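Local coordinates for protein ketosynthase (PDB 6KXD) that probably catalyses the decarboxylative condensation of an acyl chain with malonyl-[ACP] to give a 3-oxoacyl-[ACP] in ishigamide polyketide synthesis, at residues L100-T111 and L156-T167; R274-L285 and T311-Y320. All coordinates share one frame; numbering follows the deposited sequence.

Interaction 1. Residues L100-T111 and L156-T167; sequences LGERQAVITVGT and LRMPNVEATTVT
Met158 lies against Leu100 and Ala105 at the start of a parallel strand pair. From CB its chain runs to Met158 CG, which lies 3.7 Å from Leu100 CB; the sulfur, Met158 SD, keeps the same distance from Leu100 CB and also approaches Ile107 CD1. A bend at the last torsion (chi3 70°) then swings Met158 CE to 3.6 Å from Ala105 CB. With an alanine at this position, the gap left between Leu100, Ala105 and Ile107 would probably go unfilled. Farther along, Ile107 CD1 packs 3.5 Å from Val161 CG1. The backbones pair from Ala105 with Val161 to Gly110 with Val166: Ile107 N donates to Glu162 O at 2.9 Å, and Thr164 N to Ile107 O. Before the strands pair, a water accepts from Asn160 N and donates to Arg103 O, joining the two loops. On the face of Val106, the Glu162 carboxylate is hydrogen-bonded to Tyr179 and forms a salt bridge with Arg190 of the neighbouring subunit. Helix 147-156, met by Ile107 and Val109 through Ile152, leads into strand 161-166, so the unit is a beta-alpha-beta crossover in the N-terminal half of the thiolase fold.

Interaction 2. Residues R274-L285 and T311-Y320; sequences RDGIARGIRLAL and TESAAIVDVY
Helices 274-285 and 311-320 cross at 47° with their axes 8.1 Å apart at closest, and Ala278 and Ala315 bring their CA atoms to 4.8 Å. Ala315 CB sits 3.3 Å from Arg274 O and meets Ile277 CB. Arg274, a knob among Thr311, Ala314, Ala315 and Asp318, extends from a CG anti to its own N (chi1 171°) past Ala314 CB, which lies over one face of the guanidinium. In a side-on salt bridge Arg274 NE gives a nearly straight hydrogen bond to Asp318 OD2 (2.8 Å), and Arg274 NH2 meets the syn lone pair of Asp318 OD1 (2.7 Å). Held at two points, the nearly coplanar groups are restrained from turning, and the pairing probably compensates the charge of Asp318, easing its nearness to like-charged Asp275. Val319 is the reciprocal knob, among Ala278, Ile281, Arg282 and Leu285, its CG2 3.7 Å from Ala278 CB and its CG1 3.8 Å from Ile281 CG2. Ile281 CG2 also reaches Tyr320 CE2, and the Tyr320 hydroxyl is hydrogen-bonded to Gln389. With Ile277 and Ile281 resting on strands 387-394 and 398-405, and Ile316 on strand 297-299, this knobs-into-holes pair covers the sheet in the C-terminal half of the thiolase fold.

How the interactions relate
Interactions 1 and 2 illustrate how a thiolase fold is built from two related halves: the first joins strands within the N-terminal half, the second packs helices upon the sheet of the C-terminal half. They follow one another along the chain, their centres about 31 Å apart and their nearest atoms about 15 Å apart, without touching. Each has an element that borders the probable active site. Strand 161-166 runs into the turn before helix 172-185, where ketosynthases of this family carry the nucleophilic cysteine. In the other half, Glu312 holds the backbone N atoms of His301 and Gly302, in the loop where relatives place a catalytic histidine.

Interaction 1. Residues L100-T111 and L156-T167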
# COMPACT_ATOMS: atom_id res chain seq x y z
N LEU A 100 -4.06 22.24 -9.49
CA LEU A 100 -3.53 21.14 -8.71
C LEU A 100 -2.15 21.50 -8.14
O LEU A 100 -1.84 21.10 -7.02
CB LEU A 100 -3.44 19.90 -9.61
CG LEU A 100 -4.77 19.32 -10.06
CD1 LEU A 100 -4.59 18.41 -11.26
CD2 LEU A 100 -5.48 18.60 -8.94
N GLY A 101 -1.33 22.19 -8.94
CA GLY A 101 0.04 22.58 -8.55
C GLY A 101 0.03 23.38 -7.25
O GLY A 101 1.00 23.34 -6.48
N GLU A 102 -1.09 24.07 -7.02
CA GLU A 102 -1.31 25.02 -5.93
C GLU A 102 -1.73 24.30 -4.65
O GLU A 102 -1.66 24.88 -3.56
CB GLU A 102 -2.42 26.02 -6.29
CG GLU A 102 -1.94 27.27 -7.01
CD GLU A 102 -0.67 27.89 -6.44
OE1 GLU A 102 0.43 27.42 -6.80
OE2 GLU A 102 -0.79 28.82 -5.61
N ARG A 103 -2.19 23.05 -4.77
CA ARG A 103 -2.85 22.38 -3.67
C ARG A 103 -1.93 21.33 -3.04
O ARG A 103 -1.22 20.58 -3.73
CB ARG A 103 -4.18 21.79 -4.15
CG ARG A 103 -5.39 22.58 -3.66
CD ARG A 103 -6.47 22.74 -4.71
NE ARG A 103 -7.73 22.49 -4.05
CZ ARG A 103 -8.77 21.91 -4.61
NH1 ARG A 103 -8.98 22.04 -5.91
NH2 ARG A 103 -9.60 21.18 -3.88
N GLN A 104 -1.92 21.33 -1.71
CA GLN A 104 -1.38 20.21 -0.98
C GLN A 104 -2.40 19.08 -1.16
O GLN A 104 -3.59 19.27 -1.00
CB GLN A 104 -1.14 20.51 0.50
CG GLN A 104 -0.41 19.36 1.18
CD GLN A 104 -0.23 19.51 2.67
OE1 GLN A 104 -0.20 20.62 3.20
NE2 GLN A 104 -0.10 18.38 3.36
N ALA A 105 -1.92 17.89 -1.51
CA ALA A 105 -2.86 16.85 -1.89
C ALA A 105 -2.29 15.52 -1.47
O ALA A 105 -1.06 15.37 -1.26
CB ALA A 105 -3.07 16.88 -3.38
N VAL A 106 -3.20 14.56 -1.36
CA VAL A 106 -2.81 13.22 -1.18
C VAL A 106 -3.13 12.51 -2.50
O VAL A 106 -4.19 12.69 -3.06
CB VAL A 106 -3.51 12.59 0.04
CG1 VAL A 106 -3.45 11.07 0.02
CG2 VAL A 106 -2.92 13.12 1.33
N ILE A 107 -2.18 11.67 -2.96
CA ILE A 107 -2.38 10.78 -4.09
C ILE A 107 -2.10 9.38 -3.58
O ILE A 107 -1.01 9.10 -3.18
CB ILE A 107 -1.45 11.13 -5.25
CG1 ILE A 107 -1.70 12.54 -5.78
CG2 ILE A 107 -1.55 10.07 -6.34
CD1 ILE A 107 -0.72 12.95 -6.86
N THR A 108 -3.12 8.55 -3.56
CA THR A 108 -2.99 7.24 -2.96
C THR A 108 -3.65 6.26 -3.93
O THR A 108 -4.84 6.41 -4.24
CB THR A 108 -3.49 7.28 -1.52
OG1 THR A 108 -3.44 5.96 -0.98
CG2 THR A 108 -4.88 7.84 -1.41
N VAL A 109 -2.79 5.40 -4.47
CA VAL A 109 -3.10 4.43 -5.45
C VAL A 109 -2.89 3.06 -4.82
O VAL A 109 -1.82 2.75 -4.35
CB VAL A 109 -2.23 4.55 -6.71
CG1 VAL A 109 -2.61 3.48 -7.70
CG2 VAL A 109 -2.37 5.93 -7.35
N GLY A 110 -3.92 2.25 -4.89
CA GLY A 110 -3.85 0.89 -4.44
C GLY A 110 -3.31 -0.01 -5.53
O GLY A 110 -3.53 0.25 -6.70
N THR A 111 -2.66 -1.10 -5.16
CA THR A 111 -2.25 -2.09 -6.12
C THR A 111 -2.07 -3.45 -5.47
O THR A 111 -1.75 -3.54 -4.28
CB THR A 111 -0.94 -1.71 -6.83
OG1 THR A 111 -0.94 -2.49 -8.03
CG2 THR A 111 0.31 -2.03 -6.06
N LEU A 156 0.79 15.27 -13.34
CA LEU A 156 -0.11 16.36 -13.09
C LEU A 156 0.63 17.60 -12.54
O LEU A 156 -0.03 18.62 -12.26
CB LEU A 156 -1.23 15.90 -12.17
CG LEU A 156 -2.07 14.77 -12.78
CD1 LEU A 156 -3.14 14.34 -11.81
CD2 LEU A 156 -2.65 15.20 -14.10
N ARG A 157 1.96 17.49 -12.40
CA ARG A 157 2.83 18.58 -11.98
C ARG A 157 2.46 19.05 -10.57
O ARG A 157 2.32 20.23 -10.31
CB ARG A 157 2.74 19.71 -13.01
CG ARG A 157 3.20 19.29 -14.39
CD ARG A 157 4.68 18.98 -14.43
NE ARG A 157 5.46 20.15 -14.05
CZ ARG A 157 6.74 20.12 -13.70
NH1 ARG A 157 7.42 18.98 -13.73
NH2 ARG A 157 7.33 21.24 -13.31
N MET A 158 2.32 18.08 -9.67
CA MET A 158 1.93 18.32 -8.32
C MET A 158 3.06 17.90 -7.39
O MET A 158 3.21 16.72 -7.06
CB MET A 158 0.70 17.50 -7.97
CG MET A 158 -0.50 17.86 -8.79
SD MET A 158 -1.88 16.72 -8.58
CE MET A 158 -2.36 17.14 -6.90
N PRO A 159 3.93 18.83 -6.95
CA PRO A 159 5.05 18.47 -6.08
C PRO A 159 4.63 18.32 -4.62
O PRO A 159 5.28 17.57 -3.88
CB PRO A 159 6.05 19.61 -6.26
CG PRO A 159 5.18 20.80 -6.64
CD PRO A 159 4.01 20.24 -7.41
N ASN A 160 3.55 19.01 -4.25
CA ASN A 160 3.12 19.15 -2.87
C ASN A 160 2.11 18.04 -2.54
O ASN A 160 0.98 18.30 -2.22
CB ASN A 160 2.56 20.54 -2.55
CG ASN A 160 2.50 20.76 -1.05
OD1 ASN A 160 3.11 20.01 -0.28
ND2 ASN A 160 1.74 21.77 -0.61
N VAL A 161 2.58 16.80 -2.69
CA VAL A 161 1.78 15.64 -2.63
C VAL A 161 2.43 14.65 -1.67
O VAL A 161 3.65 14.47 -1.71
CB VAL A 161 1.70 15.08 -4.07
CG1 VAL A 161 1.44 13.59 -4.13
CG2 VAL A 161 0.67 15.88 -4.84
N GLU A 162 1.58 14.00 -0.88
CA GLU A 162 1.89 12.73 -0.26
C GLU A 162 1.42 11.62 -1.22
O GLU A 162 0.25 11.38 -1.36
CB GLU A 162 1.17 12.64 1.06
CG GLU A 162 1.52 11.43 1.90
CD GLU A 162 0.63 11.37 3.13
OE1 GLU A 162 -0.10 12.36 3.38
OE2 GLU A 162 0.63 10.34 3.81
N ALA A 163 2.38 10.98 -1.85
CA ALA A 163 2.14 9.90 -2.84
C ALA A 163 2.39 8.55 -2.18
O ALA A 163 3.50 8.17 -1.98
CB ALA A 163 3.04 10.08 -4.03
N THR A 164 1.29 7.90 -1.81
CA THR A 164 1.33 6.70 -1.08
C THR A 164 0.67 5.61 -1.91
O THR A 164 -0.54 5.67 -2.22
CB THR A 164 0.56 6.83 0.25
OG1 THR A 164 1.15 7.91 0.97
CG2 THR A 164 0.68 5.59 1.08
N THR A 165 1.42 4.58 -2.23
CA THR A 165 0.78 3.43 -2.82
C THR A 165 0.40 2.45 -1.72
O THR A 165 1.26 2.06 -0.95
CB THR A 165 1.72 2.70 -3.78
OG1 THR A 165 2.01 3.69 -4.76
CG2 THR A 165 1.08 1.51 -4.45
N VAL A 166 -0.88 2.10 -1.67
CA VAL A 166 -1.37 1.17 -0.70
C VAL A 166 -1.38 -0.23 -1.34
O VAL A 166 -2.02 -0.49 -2.35
CB VAL A 166 -2.73 1.62 -0.16
CG1 VAL A 166 -3.26 0.58 0.81
CG2 VAL A 166 -2.61 2.99 0.51
N THR A 167 -0.68 -1.16 -0.72
CA THR A 167 -0.49 -2.48 -1.30
C THR A 167 -1.29 -3.50 -0.47
O THR A 167 -0.71 -4.39 0.07
CB THR A 167 0.99 -2.85 -1.38
OG1 THR A 167 1.56 -2.88 -0.07
CG2 THR A 167 1.75 -1.87 -2.26
O HOH W 1 1.23 20.18 -5.54
O HOH W 2 -0.14 14.96 3.42

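Interaction 2. Residues R274-L285 and T311-Y320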
# COMPACT_ATOMS: atom_id res chain seq x y z
N ARG A 274 -15.52 -14.59 7.86
CA ARG A 274 -16.83 -14.04 7.99
C ARG A 274 -16.87 -12.89 9.03
O ARG A 274 -17.47 -11.84 8.82
CB ARG A 274 -17.74 -15.22 8.38
CG ARG A 274 -19.15 -14.86 8.78
CD ARG A 274 -19.78 -16.17 9.21
NE ARG A 274 -21.05 -15.94 9.86
CZ ARG A 274 -21.90 -16.91 10.17
NH1 ARG A 274 -21.58 -18.18 9.96
NH2 ARG A 274 -23.08 -16.60 10.67
N ASP A 275 -16.33 -13.17 10.22
CA ASP A 275 -16.34 -12.20 11.36
C ASP A 275 -15.58 -10.93 10.95
O ASP A 275 -16.02 -9.80 11.24
CB ASP A 275 -15.73 -12.85 12.62
CG ASP A 275 -16.63 -13.90 13.26
OD1 ASP A 275 -17.75 -14.17 12.72
OD2 ASP A 275 -16.23 -14.43 14.32
N GLY A 276 -14.45 -11.14 10.27
CA GLY A 276 -13.61 -10.05 9.80
C GLY A 276 -14.34 -9.15 8.82
O GLY A 276 -14.39 -7.92 8.95
N ILE A 277 -14.99 -9.75 7.82
CA ILE A 277 -15.79 -8.95 6.88
C ILE A 277 -16.92 -8.22 7.63
O ILE A 277 -17.18 -7.05 7.41
CB ILE A 277 -16.34 -9.81 5.73
CG1 ILE A 277 -15.21 -10.51 4.97
CG2 ILE A 277 -17.21 -8.96 4.80
CD1 ILE A 277 -15.69 -11.44 3.91
N ALA A 278 -17.62 -8.94 8.51
CA ALA A 278 -18.74 -8.36 9.22
C ALA A 278 -18.27 -7.16 10.06
O ALA A 278 -18.89 -6.11 10.07
CB ALA A 278 -19.43 -9.43 10.07
N ARG A 279 -17.12 -7.29 10.72
CA ARG A 279 -16.57 -6.19 11.53
C ARG A 279 -16.32 -4.96 10.65
O ARG A 279 -16.57 -3.88 11.03
CB ARG A 279 -15.29 -6.64 12.23
CG ARG A 279 -15.51 -7.16 13.64
CD ARG A 279 -14.22 -7.34 14.44
NE ARG A 279 -13.10 -6.51 13.97
CZ ARG A 279 -12.88 -5.23 14.32
NH1 ARG A 279 -13.64 -4.62 15.21
NH2 ARG A 279 -11.89 -4.58 13.74
N GLY A 280 -15.73 -5.18 9.48
CA GLY A 280 -15.46 -4.11 8.54
C GLY A 280 -16.72 -3.39 8.11
O GLY A 280 -16.78 -2.17 8.11
N ILE A 281 -17.75 -4.17 7.80
CA ILE A 281 -19.04 -3.57 7.40
C ILE A 281 -19.55 -2.72 8.57
O ILE A 281 -19.90 -1.57 8.38
CB ILE A 281 -20.04 -4.65 6.94
CG1 ILE A 281 -19.53 -5.38 5.71
CG2 ILE A 281 -21.41 -4.04 6.70
CD1 ILE A 281 -20.35 -6.59 5.31
N ARG A 282 -19.53 -3.28 9.79
CA ARG A 282 -20.11 -2.57 10.92
C ARG A 282 -19.32 -1.29 11.18
O ARG A 282 -19.89 -0.28 11.52
CB ARG A 282 -20.15 -3.42 12.19
CG ARG A 282 -21.07 -4.62 12.11
CD ARG A 282 -21.14 -5.37 13.43
NE ARG A 282 -21.74 -6.69 13.29
CZ ARG A 282 -23.03 -6.94 13.36
NH1 ARG A 282 -23.89 -5.94 13.45
NH2 ARG A 282 -23.46 -8.19 13.36
N LEU A 283 -17.98 -1.35 11.05
CA LEU A 283 -17.14 -0.17 11.28
C LEU A 283 -17.45 0.94 10.27
O LEU A 283 -17.53 2.14 10.61
CB LEU A 283 -15.67 -0.61 11.19
CG LEU A 283 -15.15 -1.31 12.44
CD1 LEU A 283 -13.82 -2.00 12.15
CD2 LEU A 283 -15.00 -0.32 13.59
N ALA A 284 -17.68 0.52 9.03
CA ALA A 284 -17.98 1.40 7.97
C ALA A 284 -19.33 2.09 8.20
O ALA A 284 -19.47 3.32 8.02
CB ALA A 284 -17.97 0.62 6.67
N LEU A 285 -20.32 1.30 8.62
CA LEU A 285 -21.64 1.90 8.89
C LEU A 285 -21.52 2.90 10.04
O LEU A 285 -22.06 3.98 9.98
CB LEU A 285 -22.64 0.77 9.16
CG LEU A 285 -22.84 -0.25 8.05
CD1 LEU A 285 -23.74 -1.38 8.53
CD2 LEU A 285 -23.39 0.36 6.79
N THR A 311 -18.66 -17.00 2.19
CA THR A 311 -18.23 -16.23 3.41
C THR A 311 -18.76 -14.79 3.41
O THR A 311 -19.29 -14.25 4.40
CB THR A 311 -16.70 -16.27 3.53
OG1 THR A 311 -16.33 -17.63 3.46
CG2 THR A 311 -16.22 -15.67 4.83
N GLU A 312 -18.61 -14.09 2.29
CA GLU A 312 -19.03 -12.74 2.26
C GLU A 312 -20.56 -12.62 2.47
O GLU A 312 -21.04 -11.74 3.14
CB GLU A 312 -18.65 -12.15 0.92
CG GLU A 312 -18.94 -10.70 0.90
CD GLU A 312 -18.43 -9.94 -0.30
OE1 GLU A 312 -18.43 -8.70 -0.21
OE2 GLU A 312 -18.06 -10.57 -1.30
N SER A 313 -21.31 -13.53 1.84
CA SER A 313 -22.73 -13.58 2.01
C SER A 313 -23.08 -13.75 3.50
O SER A 313 -23.94 -13.07 4.02
CB SER A 313 -23.30 -14.73 1.21
OG SER A 313 -24.68 -14.78 1.43
N ALA A 314 -22.39 -14.68 4.15
CA ALA A 314 -22.63 -14.99 5.55
C ALA A 314 -22.38 -13.73 6.38
O ALA A 314 -23.10 -13.47 7.31
CB ALA A 314 -21.75 -16.13 5.99
N ALA A 315 -21.35 -12.93 6.03
CA ALA A 315 -21.00 -11.78 6.81
C ALA A 315 -22.07 -10.71 6.64
O ALA A 315 -22.41 -9.98 7.60
CB ALA A 315 -19.64 -11.27 6.38
N ILE A 316 -22.52 -10.56 5.40
CA ILE A 316 -23.55 -9.61 5.05
C ILE A 316 -24.83 -9.95 5.86
O ILE A 316 -25.43 -9.08 6.47
CB ILE A 316 -23.79 -9.57 3.52
CG1 ILE A 316 -22.62 -8.86 2.82
CG2 ILE A 316 -25.11 -8.87 3.20
CD1 ILE A 316 -22.56 -9.07 1.32
N VAL A 317 -25.19 -11.23 5.86
CA VAL A 317 -26.39 -11.68 6.55
C VAL A 317 -26.20 -11.51 8.07
O VAL A 317 -27.14 -11.13 8.77
CB VAL A 317 -26.75 -13.13 6.15
CG1 VAL A 317 -27.86 -13.69 7.03
CG2 VAL A 317 -27.12 -13.24 4.69
N ASP A 318 -24.98 -11.74 8.59
CA ASP A 318 -24.71 -11.45 9.99
C ASP A 318 -25.04 -10.01 10.33
O ASP A 318 -25.62 -9.74 11.37
CB ASP A 318 -23.25 -11.65 10.39
CG ASP A 318 -22.85 -13.09 10.61
OD1 ASP A 318 -23.76 -13.95 10.64
OD2 ASP A 318 -21.63 -13.33 10.75
N VAL A 319 -24.62 -9.06 9.47
CA VAL A 319 -24.71 -7.70 9.81
C VAL A 319 -26.14 -7.18 9.59
O VAL A 319 -26.60 -6.32 10.32
CB VAL A 319 -23.71 -6.86 8.99
CG1 VAL A 319 -24.04 -5.39 9.07
CG2 VAL A 319 -22.28 -7.16 9.43
N TYR A 320 -26.79 -7.64 8.54
CA TYR A 320 -28.02 -7.03 8.08
C TYR A 320 -29.24 -7.81 8.56
O TYR A 320 -30.34 -7.35 8.35
CB TYR A 320 -28.04 -6.91 6.56
CG TYR A 320 -27.20 -5.77 6.05
CD1 TYR A 320 -27.74 -4.51 5.89
CD2 TYR A 320 -25.84 -5.93 5.79
CE1 TYR A 320 -26.98 -3.44 5.46
CE2 TYR A 320 -25.07 -4.88 5.35
CZ TYR A 320 -25.64 -3.63 5.19
OH TYR A 320 -24.91 -2.56 4.75